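Lysozyme C (Equus asinus, PDB 5XUW) hydrolyses the beta-1,4 linkages between N-acetylmuramic acid and N-acetylglucosamine in bacterial peptidoglycan, and carries one bound calcium ion. Local coordinates at residues Cys6-Lys11 against Asp86-Asp91; Gln15-Phe20 against Asp90-Ala95; Asn27-Ala32 against Glu122-Cys127; Ala32-Asn37 against Lys113-Lys118; Arg97-Pro102 against Ser106-Trp111. All coordinates share one frame; numbering follows the deposited sequence.

Contact 1: Cys6-Lys11 against Asp86-Asp91; sequences CELAHK and DNIDDD. With CA (calcium ion), chain C.
Lys11 NZ donates to Asp89 OD1 at 2.7 Å, a salt bridge that ties helix 5-14 to the start of helix 89-100. The carboxylate accepts with its syn lone pair, on the side of OD2, and the two side chains are roughly perpendicular. Lys11 leaves its helix with CG anti to the backbone N (chi1 177°), bends once at chi2 (55°) and then runs extended to the ammonium group. The shaft of that lysine lies along Ile88, the two side chains running antiparallel alongside each other. Lys11 CG is 4.0 Å from Ile88 CD1, and the same methyl meets Leu8 CD1 at 3.7 Å. Leu8 in turn touches Ala32 of helix 25-36, so the apolar half of the contact leads into the protein core. Ile88, at the N-cap position, separates Asn87 from the acidic first turn of the helix. Asn87 O binds the calcium ion at 2.4 Å, and Asp91 OD1 does so at 2.5 Å. Asp90 OD1, two waters, Lys82 O and Asp85 OD1 complete a sevenfold shell, the loop-and-helix calcium site known from calcium-binding lysozymes and alpha-lactalbumin. Asp89 is not a ligand; its charge is met by Lys11 instead, which probably eases the crowding of acidic groups beside the metal.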
# COMPACT_ATOMS: atom_id res chain seq x y z
N CYS A 6 1.13 14.50 -3.47
CA CYS A 6 0.53 15.31 -2.40
C CYS A 6 -0.94 15.01 -2.13
O CYS A 6 -1.39 15.07 -0.98
CB CYS A 6 0.75 16.80 -2.67
SG CYS A 6 2.49 17.26 -2.51
N GLU A 7 -1.69 14.70 -3.19
CA GLU A 7 -3.06 14.23 -3.03
C GLU A 7 -3.10 12.99 -2.12
O GLU A 7 -3.92 12.92 -1.20
CB GLU A 7 -3.66 13.87 -4.38
CG GLU A 7 -5.13 13.50 -4.32
CD GLU A 7 -5.65 13.05 -5.67
OE1 GLU A 7 -4.85 12.91 -6.62
OE2 GLU A 7 -6.87 12.83 -5.75
N LEU A 8 -2.23 12.03 -2.40
CA LEU A 8 -2.19 10.81 -1.60
C LEU A 8 -1.79 11.11 -0.16
O LEU A 8 -2.41 10.62 0.77
CB LEU A 8 -1.26 9.75 -2.21
CG LEU A 8 -1.24 8.41 -1.47
CD1 LEU A 8 -2.64 7.79 -1.39
CD2 LEU A 8 -0.26 7.44 -2.12
N ALA A 9 -0.78 11.96 0.02
CA ALA A 9 -0.32 12.34 1.36
C ALA A 9 -1.46 12.89 2.23
O ALA A 9 -1.66 12.49 3.37
CB ALA A 9 0.80 13.36 1.26
N HIS A 10 -2.26 13.78 1.65
CA HIS A 10 -3.38 14.37 2.38
C HIS A 10 -4.53 13.40 2.66
O HIS A 10 -5.11 13.43 3.75
CB HIS A 10 -3.85 15.65 1.68
CG HIS A 10 -2.95 16.80 1.97
ND1 HIS A 10 -3.09 17.56 3.11
CD2 HIS A 10 -1.84 17.25 1.35
CE1 HIS A 10 -2.13 18.47 3.15
NE2 HIS A 10 -1.36 18.30 2.09
N LYS A 11 -4.82 12.52 1.71
CA LYS A 11 -5.79 11.44 1.91
C LYS A 11 -5.35 10.53 3.06
O LYS A 11 -6.11 10.27 4.00
CB LYS A 11 -5.94 10.65 0.62
CG LYS A 11 -6.85 9.43 0.68
CD LYS A 11 -8.25 9.75 1.18
CE LYS A 11 -9.14 8.51 1.11
NZ LYS A 11 -10.50 8.76 1.66
N ASP A 86 -11.55 3.39 -7.35
CA ASP A 86 -10.93 4.70 -7.11
C ASP A 86 -10.76 4.99 -5.62
O ASP A 86 -9.83 5.73 -5.26
CB ASP A 86 -11.74 5.83 -7.74
CG ASP A 86 -11.60 5.89 -9.25
OD1 ASP A 86 -10.93 5.02 -9.84
OD2 ASP A 86 -12.14 6.83 -9.85
N ASN A 87 -11.65 4.47 -4.78
CA ASN A 87 -11.64 4.81 -3.37
C ASN A 87 -10.72 3.86 -2.63
O ASN A 87 -10.81 2.66 -2.82
CB ASN A 87 -13.05 4.75 -2.79
CG ASN A 87 -13.12 5.39 -1.42
OD1 ASN A 87 -13.23 6.62 -1.30
ND2 ASN A 87 -13.03 4.58 -0.39
N ILE A 88 -9.84 4.39 -1.78
CA ILE A 88 -8.79 3.56 -1.15
C ILE A 88 -8.99 3.35 0.36
O ILE A 88 -8.08 2.87 1.03
CB ILE A 88 -7.37 4.12 -1.42
CG1 ILE A 88 -7.15 5.50 -0.81
CG2 ILE A 88 -7.10 4.13 -2.92
CD1 ILE A 88 -5.69 5.90 -0.71
N ASP A 89 -10.15 3.71 0.89
CA ASP A 89 -10.41 3.49 2.31
C ASP A 89 -10.24 2.04 2.73
O ASP A 89 -9.62 1.78 3.77
CB ASP A 89 -11.80 4.00 2.71
CG ASP A 89 -11.91 5.51 2.68
OD1 ASP A 89 -10.88 6.20 2.50
OD2 ASP A 89 -13.04 6.03 2.84
N ASP A 90 -10.77 1.11 1.93
CA ASP A 90 -10.63 -0.31 2.25
C ASP A 90 -9.19 -0.80 2.01
O ASP A 90 -8.68 -1.65 2.77
CB ASP A 90 -11.69 -1.20 1.59
CG ASP A 90 -11.82 -0.99 0.09
OD1 ASP A 90 -10.94 -0.36 -0.52
OD2 ASP A 90 -12.85 -1.46 -0.47
N ASP A 91 -8.53 -0.24 1.00
CA ASP A 91 -7.08 -0.49 0.80
C ASP A 91 -6.28 -0.06 2.02
O ASP A 91 -5.37 -0.78 2.48
CB ASP A 91 -6.52 0.25 -0.42
CG ASP A 91 -7.25 -0.08 -1.71
OD1 ASP A 91 -8.44 0.25 -1.80
OD2 ASP A 91 -6.61 -0.61 -2.64
CA CA C . -10.66 0.28 -2.87
O HOH W 1 -12.94 0.56 -2.34
O HOH W 2 -8.98 0.78 -4.51

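Contact 2: Gln15-Phe20 against Asp90-Ala95. With CA (calcium ion), chain C.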
# COMPACT_ATOMS: atom_id res chain seq x y z
N GLN A 15 -6.93 9.77 6.90
CA GLN A 15 -7.22 8.42 7.41
C GLN A 15 -6.23 7.96 8.50
O GLN A 15 -6.03 6.76 8.67
CB GLN A 15 -7.23 7.41 6.25
CG GLN A 15 -8.22 7.72 5.14
CD GLN A 15 -9.66 7.57 5.58
OE1 GLN A 15 -10.06 6.55 6.13
NE2 GLN A 15 -10.45 8.60 5.32
N GLU A 16 -5.61 8.91 9.21
CA GLU A 16 -4.80 8.64 10.40
C GLU A 16 -3.56 7.76 10.15
O GLU A 16 -3.13 7.02 11.04
CB GLU A 16 -5.67 8.08 11.53
CG GLU A 16 -6.74 9.06 11.99
CD GLU A 16 -7.54 8.59 13.18
OE1 GLU A 16 -8.26 9.43 13.75
OE2 GLU A 16 -7.47 7.39 13.55
N MET A 17 -2.97 7.87 8.96
CA MET A 17 -1.80 7.04 8.63
C MET A 17 -0.47 7.58 9.12
O MET A 17 0.50 6.83 9.18
CB MET A 17 -1.71 6.79 7.13
CG MET A 17 -2.82 5.90 6.60
SD MET A 17 -2.68 4.23 7.26
CE MET A 17 -1.71 3.43 5.99
N ASP A 18 -0.40 8.87 9.46
CA ASP A 18 0.87 9.43 9.93
C ASP A 18 1.28 8.81 11.25
O ASP A 18 0.58 8.95 12.26
CB ASP A 18 0.81 10.95 10.07
CG ASP A 18 2.16 11.55 10.39
OD1 ASP A 18 3.19 11.02 9.92
OD2 ASP A 18 2.21 12.56 11.12
N GLY A 19 2.40 8.09 11.24
CA GLY A 19 2.87 7.38 12.42
C GLY A 19 2.18 6.05 12.66
O GLY A 19 2.48 5.37 13.65
N PHE A 20 1.27 5.64 11.77
CA PHE A 20 0.60 4.38 11.95
C PHE A 20 1.59 3.23 11.81
O PHE A 20 2.34 3.16 10.83
CB PHE A 20 -0.57 4.17 10.98
CG PHE A 20 -1.42 3.00 11.36
CD1 PHE A 20 -2.54 3.17 12.18
CD2 PHE A 20 -1.06 1.71 10.99
CE1 PHE A 20 -3.30 2.09 12.56
CE2 PHE A 20 -1.83 0.62 11.37
CZ PHE A 20 -2.94 0.81 12.17
N ASP A 90 -10.77 1.11 1.93
CA ASP A 90 -10.63 -0.31 2.25
C ASP A 90 -9.19 -0.80 2.01
O ASP A 90 -8.68 -1.65 2.77
CB ASP A 90 -11.69 -1.20 1.59
CG ASP A 90 -11.82 -0.99 0.09
OD1 ASP A 90 -10.94 -0.36 -0.52
OD2 ASP A 90 -12.85 -1.46 -0.47
N ASP A 91 -8.53 -0.24 1.00
CA ASP A 91 -7.08 -0.49 0.80
C ASP A 91 -6.28 -0.06 2.02
O ASP A 91 -5.37 -0.78 2.48
CB ASP A 91 -6.52 0.25 -0.42
CG ASP A 91 -7.25 -0.08 -1.71
OD1 ASP A 91 -8.44 0.25 -1.80
OD2 ASP A 91 -6.61 -0.61 -2.64
N ILE A 92 -6.62 1.11 2.55
CA ILE A 92 -5.93 1.66 3.73
C ILE A 92 -6.18 0.79 4.96
O ILE A 92 -5.25 0.47 5.71
CB ILE A 92 -6.37 3.11 4.02
CG1 ILE A 92 -5.79 4.06 2.96
CG2 ILE A 92 -5.97 3.56 5.42
CD1 ILE A 92 -6.46 5.41 2.90
N SER A 93 -7.43 0.43 5.20
CA SER A 93 -7.74 -0.45 6.32
C SER A 93 -6.97 -1.76 6.24
O SER A 93 -6.49 -2.25 7.26
CB SER A 93 -9.24 -0.70 6.44
OG SER A 93 -9.74 -1.19 5.22
N CYS A 94 -6.82 -2.31 5.03
CA CYS A 94 -6.06 -3.54 4.84
C CYS A 94 -4.56 -3.33 5.06
O CYS A 94 -3.90 -4.15 5.71
CB CYS A 94 -6.32 -4.13 3.45
SG CYS A 94 -5.52 -5.72 3.14
N ALA A 95 -4.01 -2.24 4.53
CA ALA A 95 -2.58 -1.93 4.75
C ALA A 95 -2.25 -1.74 6.25
O ALA A 95 -1.18 -2.15 6.71
CB ALA A 95 -2.18 -0.70 3.95
CA CA C . -10.66 0.28 -2.87
O HOH W 1 -12.94 0.56 -2.34
O HOH W 2 -8.98 0.78 -4.51
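Gln15 and Met17 pack on Ile92 where helix 5-14 closes in a Schellman motif, with Glu16 as the positive-phi C-prime residue and a type II beta turn following from Met17 to Phe20. The tight part is wholly apolar and centres on the two branches of one isoleucine. Ile92 CD1 lies against the aliphatic base of Gln15, 3.7 Å from Gln15 CG, the side chains roughly perpendicular. Ile92 CG2 faces the thioether, 3.8 Å from Met17 SD. In the methionine, CG beside the backbone N (chi1 -68°) and the bend at chi2 (-67°) bring SD to the isoleucine branch. Leu12 touches both Met17 and Ile92, and Trp28 also reaches Met17, so these two are buried among helices 5-14, 25-36 and 89-100, with Gln15 at the margin. The solvent side is different: Glu16 and Asp18 are exposed and take no part, and the CB bond of Ser93 points away from the loop. Asp91 and Asp90, the two residues just before Ile92, hold the calcium ion. On the exposed face, Ser93 OG donates to Asp90 O at 2.7 Å, from the same face of the carbonyl plane as the helical donor Cys94 N.

Contact 3: Asn27-Ala32 against Glu122-Cys127; sequences NWVCMA and EYLASC
Tyr123 lays the outer half of its ring across the backbone of helix 25-36 at Val29 and Cys30. Its CG is anti to the backbone N (chi1 179°), which carries the ring from the type I beta turn between Glu122 and Ala125 toward the helix. Tyr123 CE2 approaches Val29 CG1 at 3.8 Å, the side chains crossing at a slant, and it is 3.9 Å from Cys30 CB. Deeper in, Tyr123 OH comes to 3.4 Å from Cys30 CA. The half-cystine sulfur adds a sulfur-aromatic contact: Cys30 SG stands above the ring face, 22° off the normal, though distant at 4.8 Å from the centroid of the Tyr123 ring. Leu124 CD2 meets the same valine methyl, 4.1 Å from Val29 CG1. Between the two segments the contact is van der Waals in character. The phenol oxygen finds its polar partner one turn further along the helix, in a hydrogen bond with Glu33 OE1, which fixes the far end of the ring. Lys5 makes a cation-pi contact with the same ring and also bonds Tyr123 O. Two disulfides brace the region: Cys127-Cys6 anchors the C-terminal loop to helix 5-14, and Cys30-Cys115 ties helix 25-36 to the chain just after helix 109-114; the loop packs against helix 25-36 with helix 5-14 beside it.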
# COMPACT_ATOMS: atom_id res chain seq x y z
N ASN A 27 6.84 7.77 4.57
CA ASN A 27 7.07 6.34 4.33
C ASN A 27 5.89 5.63 3.66
O ASN A 27 6.08 4.84 2.74
CB ASN A 27 7.50 5.63 5.62
CG ASN A 27 8.99 5.63 5.79
OD1 ASN A 27 9.69 4.97 5.03
ND2 ASN A 27 9.49 6.39 6.75
N TRP A 28 4.69 5.92 4.14
CA TRP A 28 3.47 5.36 3.54
C TRP A 28 3.27 5.79 2.08
O TRP A 28 2.93 4.97 1.22
CB TRP A 28 2.25 5.80 4.36
CG TRP A 28 2.11 5.04 5.64
CD1 TRP A 28 2.33 5.50 6.91
CD2 TRP A 28 1.74 3.68 5.76
NE1 TRP A 28 2.10 4.48 7.82
CE2 TRP A 28 1.74 3.36 7.13
CE3 TRP A 28 1.39 2.69 4.84
CZ2 TRP A 28 1.38 2.09 7.60
CZ3 TRP A 28 1.05 1.43 5.30
CH2 TRP A 28 1.04 1.15 6.67
N VAL A 29 3.48 7.08 1.81
CA VAL A 29 3.35 7.60 0.45
C VAL A 29 4.45 7.01 -0.44
O VAL A 29 4.19 6.63 -1.59
CB VAL A 29 3.36 9.15 0.42
CG1 VAL A 29 3.31 9.67 -1.00
CG2 VAL A 29 2.17 9.69 1.20
N CYS A 30 5.66 6.92 0.10
CA CYS A 30 6.78 6.32 -0.63
C CYS A 30 6.49 4.88 -1.03
O CYS A 30 6.72 4.48 -2.18
CB CYS A 30 8.08 6.42 0.18
SG CYS A 30 9.58 6.10 -0.77
N MET A 31 5.95 4.09 -0.11
CA MET A 31 5.61 2.70 -0.43
C MET A 31 4.64 2.68 -1.61
O MET A 31 4.83 1.92 -2.55
CB MET A 31 5.04 1.98 0.80
CG MET A 31 4.53 0.56 0.57
SD MET A 31 2.79 0.46 0.10
CE MET A 31 2.01 0.87 1.67
N ALA A 32 3.64 3.56 -1.60
CA ALA A 32 2.68 3.59 -2.70
C ALA A 32 3.34 3.98 -4.03
O ALA A 32 3.03 3.38 -5.07
CB ALA A 32 1.53 4.52 -2.39
N GLU A 122 12.49 15.67 2.84
CA GLU A 122 11.98 16.60 1.82
C GLU A 122 10.97 15.95 0.86
O GLU A 122 10.47 16.62 -0.05
CB GLU A 122 13.13 17.18 1.00
CG GLU A 122 14.24 17.81 1.83
CD GLU A 122 15.40 18.33 0.98
OE1 GLU A 122 15.44 18.07 -0.24
OE2 GLU A 122 16.30 18.99 1.55
N TYR A 123 10.66 14.67 1.06
CA TYR A 123 9.85 13.90 0.11
C TYR A 123 8.43 14.48 -0.04
O TYR A 123 7.89 14.52 -1.14
CB TYR A 123 9.82 12.41 0.53
CG TYR A 123 8.99 11.50 -0.36
CD1 TYR A 123 9.40 11.17 -1.66
CD2 TYR A 123 7.80 10.94 0.10
CE1 TYR A 123 8.64 10.34 -2.47
CE2 TYR A 123 7.04 10.10 -0.69
CZ TYR A 123 7.45 9.80 -1.98
OH TYR A 123 6.67 8.97 -2.77
N LEU A 124 7.86 14.95 1.07
CA LEU A 124 6.54 15.60 1.04
C LEU A 124 6.64 17.12 1.21
O LEU A 124 5.66 17.76 1.61
CB LEU A 124 5.63 15.00 2.12
CG LEU A 124 5.38 13.49 2.02
CD1 LEU A 124 4.43 13.06 3.13
CD2 LEU A 124 4.86 13.10 0.64
N ALA A 125 7.77 17.71 0.84
CA ALA A 125 8.00 19.14 1.05
C ALA A 125 7.00 19.99 0.28
O ALA A 125 6.53 21.00 0.78
CB ALA A 125 9.43 19.52 0.69
N SER A 126 6.63 19.55 -0.93
CA SER A 126 5.64 20.27 -1.72
C SER A 126 4.20 20.16 -1.18
O SER A 126 3.34 20.93 -1.59
CB SER A 126 5.71 19.81 -3.18
OG SER A 126 5.47 18.41 -3.30
N CYS A 127 3.94 19.22 -0.26
CA CYS A 127 2.60 19.02 0.29
C CYS A 127 2.32 19.82 1.58
O CYS A 127 1.21 19.75 2.09
CB CYS A 127 2.38 17.53 0.57
SG CYS A 127 3.05 16.43 -0.70

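Contact 4: Ala32-Asn37 against Lys113-Lys118; sequences AEYESN and KHCKDK
Tyr34 and His114 meet ring to ring, their planes only 17° apart but offset enough that little ring area is shared. Both side chains keep CG beside their own backbone N (chi1 -67° at Tyr34), which turns the two rings toward each other. The centroids of the Tyr34 and His114 rings are 4.6 Å apart, and the closest approach is Tyr34 CD1 to His114 CG at 3.4 Å, over one face of the imidazole. His114 CB sits over the tyrosine face in a CH-pi contact, 3.6 Å from the Tyr34 centroid and 18° off the normal. Cys115 SG comes in obliquely beside the phenol, 3.6 Å from Tyr34 CD2. In the alpha domain of the C-type lysozyme fold this joins the C-terminal part of helix 25-36 to the end of helix 109-114, where a type II beta turn from Cys115 to Lys118 takes over. The next shell backs both rings. Behind the tyrosine, on the face opposite His114 CB, lies Glu33 CG, while the aliphatic part of Lys113 backs the imidazole with its CG. The position of Cys115 is locked by its disulfide to Cys30 on the same helix as Tyr34. Further out, His114 ND1 is hydrogen-bonded to Ala110 O, one helical turn back, which holds the imidazole in its rotation. Glu35, the predicted active-site residue following Tyr34, bonds Ala110 N through OE2.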
# COMPACT_ATOMS: atom_id res chain seq x y z
N ALA A 32 3.64 3.56 -1.60
CA ALA A 32 2.68 3.59 -2.70
C ALA A 32 3.34 3.98 -4.03
O ALA A 32 3.03 3.38 -5.07
CB ALA A 32 1.53 4.52 -2.39
N GLU A 33 4.26 4.95 -4.01
CA GLU A 33 4.92 5.38 -5.24
C GLU A 33 5.66 4.22 -5.89
O GLU A 33 5.55 3.99 -7.09
CB GLU A 33 5.90 6.54 -5.03
CG GLU A 33 6.40 7.09 -6.36
CD GLU A 33 7.25 8.35 -6.28
OE1 GLU A 33 7.42 8.94 -5.20
OE2 GLU A 33 7.75 8.75 -7.35
N TYR A 34 6.43 3.49 -5.09
CA TYR A 34 7.28 2.45 -5.66
C TYR A 34 6.56 1.11 -5.87
O TYR A 34 6.98 0.33 -6.72
CB TYR A 34 8.59 2.35 -4.86
CG TYR A 34 9.40 3.61 -5.08
CD1 TYR A 34 10.20 3.77 -6.22
CD2 TYR A 34 9.30 4.69 -4.21
CE1 TYR A 34 10.90 4.93 -6.46
CE2 TYR A 34 9.99 5.87 -4.45
CZ TYR A 34 10.80 5.98 -5.57
OH TYR A 34 11.48 7.14 -5.82
N GLU A 35 5.47 0.86 -5.15
CA GLU A 35 4.67 -0.36 -5.36
C GLU A 35 3.79 -0.26 -6.60
O GLU A 35 3.73 -1.21 -7.38
CB GLU A 35 3.82 -0.68 -4.13
CG GLU A 35 4.61 -1.24 -2.95
CD GLU A 35 5.19 -2.62 -3.19
OE1 GLU A 35 4.73 -3.32 -4.11
OE2 GLU A 35 6.12 -3.00 -2.44
N SER A 36 3.13 0.88 -6.79
CA SER A 36 2.09 1.03 -7.81
C SER A 36 2.21 2.26 -8.73
O SER A 36 1.33 2.46 -9.58
CB SER A 36 0.74 1.09 -7.11
OG SER A 36 0.62 2.30 -6.36
N ASN A 37 3.23 3.10 -8.54
CA ASN A 37 3.31 4.42 -9.19
C ASN A 37 2.03 5.26 -8.97
O ASN A 37 1.58 5.97 -9.88
CB ASN A 37 3.65 4.26 -10.69
CG ASN A 37 4.20 5.55 -11.32
OD1 ASN A 37 4.10 5.74 -12.54
ND2 ASN A 37 4.74 6.44 -10.51
N LYS A 113 13.20 -1.78 -1.19
CA LYS A 113 14.21 -1.49 -2.21
C LYS A 113 14.48 -0.00 -2.38
O LYS A 113 15.63 0.39 -2.57
CB LYS A 113 13.80 -2.10 -3.55
CG LYS A 113 14.80 -1.88 -4.68
CD LYS A 113 14.44 -2.70 -5.91
CE LYS A 113 15.55 -2.63 -6.96
NZ LYS A 113 15.14 -3.24 -8.25
N HIS A 114 13.44 0.82 -2.32
CA HIS A 114 13.51 2.24 -2.69
C HIS A 114 13.37 3.25 -1.55
O HIS A 114 13.86 4.37 -1.70
CB HIS A 114 12.47 2.53 -3.76
CG HIS A 114 12.70 1.78 -5.04
ND1 HIS A 114 11.94 0.70 -5.42
CD2 HIS A 114 13.63 1.94 -6.01
CE1 HIS A 114 12.38 0.23 -6.57
NE2 HIS A 114 13.40 0.98 -6.96
N CYS A 115 12.69 2.89 -0.47
CA CYS A 115 12.33 3.85 0.59
C CYS A 115 12.99 3.58 1.93
O CYS A 115 13.35 4.52 2.64
CB CYS A 115 10.82 3.83 0.82
SG CYS A 115 9.80 4.06 -0.66
N LYS A 116 13.12 2.30 2.31
CA LYS A 116 13.66 1.94 3.61
C LYS A 116 15.06 2.50 3.81
O LYS A 116 15.88 2.44 2.91
CB LYS A 116 13.69 0.42 3.78
CG LYS A 116 14.07 -0.04 5.18
CD LYS A 116 14.09 -1.56 5.27
CE LYS A 116 14.64 -2.03 6.61
NZ LYS A 116 15.74 -3.02 6.39
N ASP A 117 15.30 3.08 4.99
CA ASP A 117 16.60 3.68 5.36
C ASP A 117 17.02 4.88 4.52
O ASP A 117 18.20 5.27 4.54
CB ASP A 117 17.71 2.61 5.39
CG ASP A 117 17.41 1.47 6.33
OD1 ASP A 117 16.90 1.72 7.44
OD2 ASP A 117 17.70 0.32 5.96
N LYS A 118 16.08 5.49 3.80
CA LYS A 118 16.35 6.66 3.00
C LYS A 118 15.87 7.91 3.73
O LYS A 118 14.96 7.85 4.57
CB LYS A 118 15.68 6.54 1.63
CG LYS A 118 16.10 5.31 0.82
CD LYS A 118 17.35 5.56 -0.00
CE LYS A 118 17.98 4.27 -0.51
NZ LYS A 118 17.13 3.53 -1.50

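Contact 5: Arg97-Pro102 against Ser106-Trp111; sequences RVVRDP and SAWKAW
Val98 sends CG1 out anti to the backbone N (chi1 176°), and Trp108, with CG beside its own N and anti to the carbonyl carbon (chi1 -73°), swings its indole to meet that methyl. Together these torsions place Val98 CG1 over the face of the six-membered ring, a CH-pi contact 4.0 Å from the Trp108 ring centroid and 27° off the normal. The closest ring atom is Trp108 CH2, 3.7 Å from Val98 CG1. Val99 approaches differently: its CG1 lies near the indole plane, at the edge, 3.7 Å from Trp108 CZ3. Ala107 completes the group, with its CB 3.8 Å from Val98 CG1. Only three residues separate the segments, so the end of helix 89-100 turns back on the 3-10 segment and N-cap that lead into helix 109-114. Elsewhere Trp108 is enclosed by Leu59 of strand 59-60 and Met31 of helix 25-36, and its NE1 bonds Phe57 O. That bond and the valine contacts hold the indole from opposite ends of the ring system. Its side chain lies about 3 Å, between nearest atoms, from that of Glu35, consistent with the tryptophan that packs beside the catalytic glutamate in C-type lysozymes. The apolar grip on the six-membered ring, with NE1 spent on Phe57 O, probably fixes the indole and so the position of Trp108 CB beside Glu35.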
# COMPACT_ATOMS: atom_id res chain seq x y z
N ARG A 97 -3.75 -3.41 8.64
CA ARG A 97 -3.63 -4.81 9.09
C ARG A 97 -2.26 -5.38 8.68
O ARG A 97 -1.56 -5.98 9.51
CB ARG A 97 -4.83 -5.66 8.58
CG ARG A 97 -4.72 -7.19 8.68
CD ARG A 97 -4.85 -7.75 10.09
NE ARG A 97 -4.60 -9.22 10.17
CZ ARG A 97 -3.42 -9.81 10.02
NH1 ARG A 97 -2.32 -9.11 9.77
NH2 ARG A 97 -3.31 -11.15 10.10
N VAL A 98 -1.84 -5.13 7.44
CA VAL A 98 -0.56 -5.68 6.96
C VAL A 98 0.62 -5.20 7.81
O VAL A 98 1.43 -6.04 8.22
CB VAL A 98 -0.30 -5.37 5.47
CG1 VAL A 98 1.07 -5.88 5.04
CG2 VAL A 98 -1.40 -5.97 4.59
N VAL A 99 0.72 -3.89 8.08
CA VAL A 99 1.90 -3.37 8.82
C VAL A 99 2.03 -3.85 10.24
O VAL A 99 3.13 -3.80 10.78
CB VAL A 99 2.01 -1.83 9.04
CG1 VAL A 99 2.88 -1.16 8.02
CG2 VAL A 99 0.70 -1.14 9.38
N ARG A 100 0.92 -4.23 10.87
CA ARG A 100 0.97 -4.70 12.25
C ARG A 100 1.59 -6.10 12.37
O ARG A 100 1.97 -6.51 13.46
CB ARG A 100 -0.41 -4.63 12.91
CG ARG A 100 -0.90 -3.20 13.07
CD ARG A 100 -2.16 -3.12 13.93
NE ARG A 100 -1.86 -3.09 15.36
CZ ARG A 100 -2.75 -3.22 16.34
NH1 ARG A 100 -4.05 -3.40 16.07
NH2 ARG A 100 -2.35 -3.18 17.61
N ASP A 101 1.75 -6.80 11.24
CA ASP A 101 2.42 -8.10 11.21
C ASP A 101 3.94 -8.03 11.34
O ASP A 101 4.51 -6.94 11.31
CB ASP A 101 1.94 -8.91 10.00
CG ASP A 101 0.76 -9.78 10.33
OD1 ASP A 101 0.11 -9.56 11.37
OD2 ASP A 101 0.43 -10.68 9.55
N PRO A 102 4.61 -9.19 11.53
CA PRO A 102 5.99 -9.14 12.02
C PRO A 102 7.02 -8.37 11.17
O PRO A 102 7.98 -7.85 11.74
CB PRO A 102 6.40 -10.62 12.11
CG PRO A 102 5.12 -11.33 12.34
CD PRO A 102 4.10 -10.58 11.55
N SER A 106 8.33 -3.75 5.80
CA SER A 106 9.15 -4.63 4.95
C SER A 106 8.36 -5.73 4.24
O SER A 106 8.91 -6.43 3.41
CB SER A 106 10.32 -5.23 5.73
OG SER A 106 11.23 -4.20 6.10
N ALA A 107 7.07 -5.89 4.58
CA ALA A 107 6.14 -6.67 3.75
C ALA A 107 6.13 -6.21 2.28
O ALA A 107 5.91 -7.03 1.38
CB ALA A 107 4.74 -6.61 4.33
N TRP A 108 6.35 -4.92 2.06
CA TRP A 108 6.31 -4.34 0.72
C TRP A 108 7.73 -4.28 0.16
O TRP A 108 8.55 -3.48 0.60
CB TRP A 108 5.65 -2.96 0.77
CG TRP A 108 4.16 -2.99 0.98
CD1 TRP A 108 3.21 -3.24 0.03
CD2 TRP A 108 3.44 -2.74 2.20
NE1 TRP A 108 1.95 -3.16 0.58
CE2 TRP A 108 2.06 -2.86 1.92
CE3 TRP A 108 3.83 -2.43 3.51
CZ2 TRP A 108 1.07 -2.67 2.89
CZ3 TRP A 108 2.86 -2.25 4.47
CH2 TRP A 108 1.48 -2.36 4.16
N LYS A 109 8.01 -5.15 -0.80
CA LYS A 109 9.37 -5.26 -1.34
C LYS A 109 9.85 -3.99 -2.03
O LYS A 109 11.04 -3.66 -1.97
CB LYS A 109 9.47 -6.45 -2.28
CG LYS A 109 9.21 -7.79 -1.59
CD LYS A 109 9.89 -8.93 -2.34
CE LYS A 109 9.34 -10.29 -1.92
NZ LYS A 109 9.96 -11.39 -2.72
N ALA A 110 8.95 -3.26 -2.69
CA ALA A 110 9.35 -2.01 -3.35
C ALA A 110 9.69 -0.91 -2.33
O ALA A 110 10.60 -0.11 -2.56
CB ALA A 110 8.28 -1.54 -4.33
N TRP A 111 8.99 -0.91 -1.19
CA TRP A 111 9.36 -0.02 -0.08
C TRP A 111 10.75 -0.37 0.44
O TRP A 111 11.60 0.51 0.65
CB TRP A 111 8.31 -0.08 1.04
CG TRP A 111 8.69 0.78 2.22
CD1 TRP A 111 8.48 2.12 2.36
CD2 TRP A 111 9.38 0.35 3.38
NE1 TRP A 111 9.01 2.56 3.56
CE2 TRP A 111 9.56 1.49 4.21
CE3 TRP A 111 9.86 -0.89 3.81
CZ2 TRP A 111 10.20 1.41 5.44
CZ3 TRP A 111 10.50 -0.96 5.04
CH2 TRP A 111 10.65 0.18 5.84

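All five contacts lie within one C-type lysozyme unit. Helix 89-100 is common to contacts 1, 2 and 5: its start holds contact 1 and the calcium ion, its middle contact 2, its end contact 5. The centres of contacts 1 and 5 are 18 Å apart, while those of contacts 1 and 2 are 9 Å apart. Helix 25-36 serves contacts 3 and 4, whose centres are 10 Å apart and which the Cys30-Cys115 disulfide links. Along the chain, contact 5 falls within the span of contact 4, and that within contact 3. Contact 5 brings helix 89-100 to Trp108 beside the predicted active-site Glu35; contacts 1 and 2 fasten its calcium-binding end to helix 5-14 and the following loop.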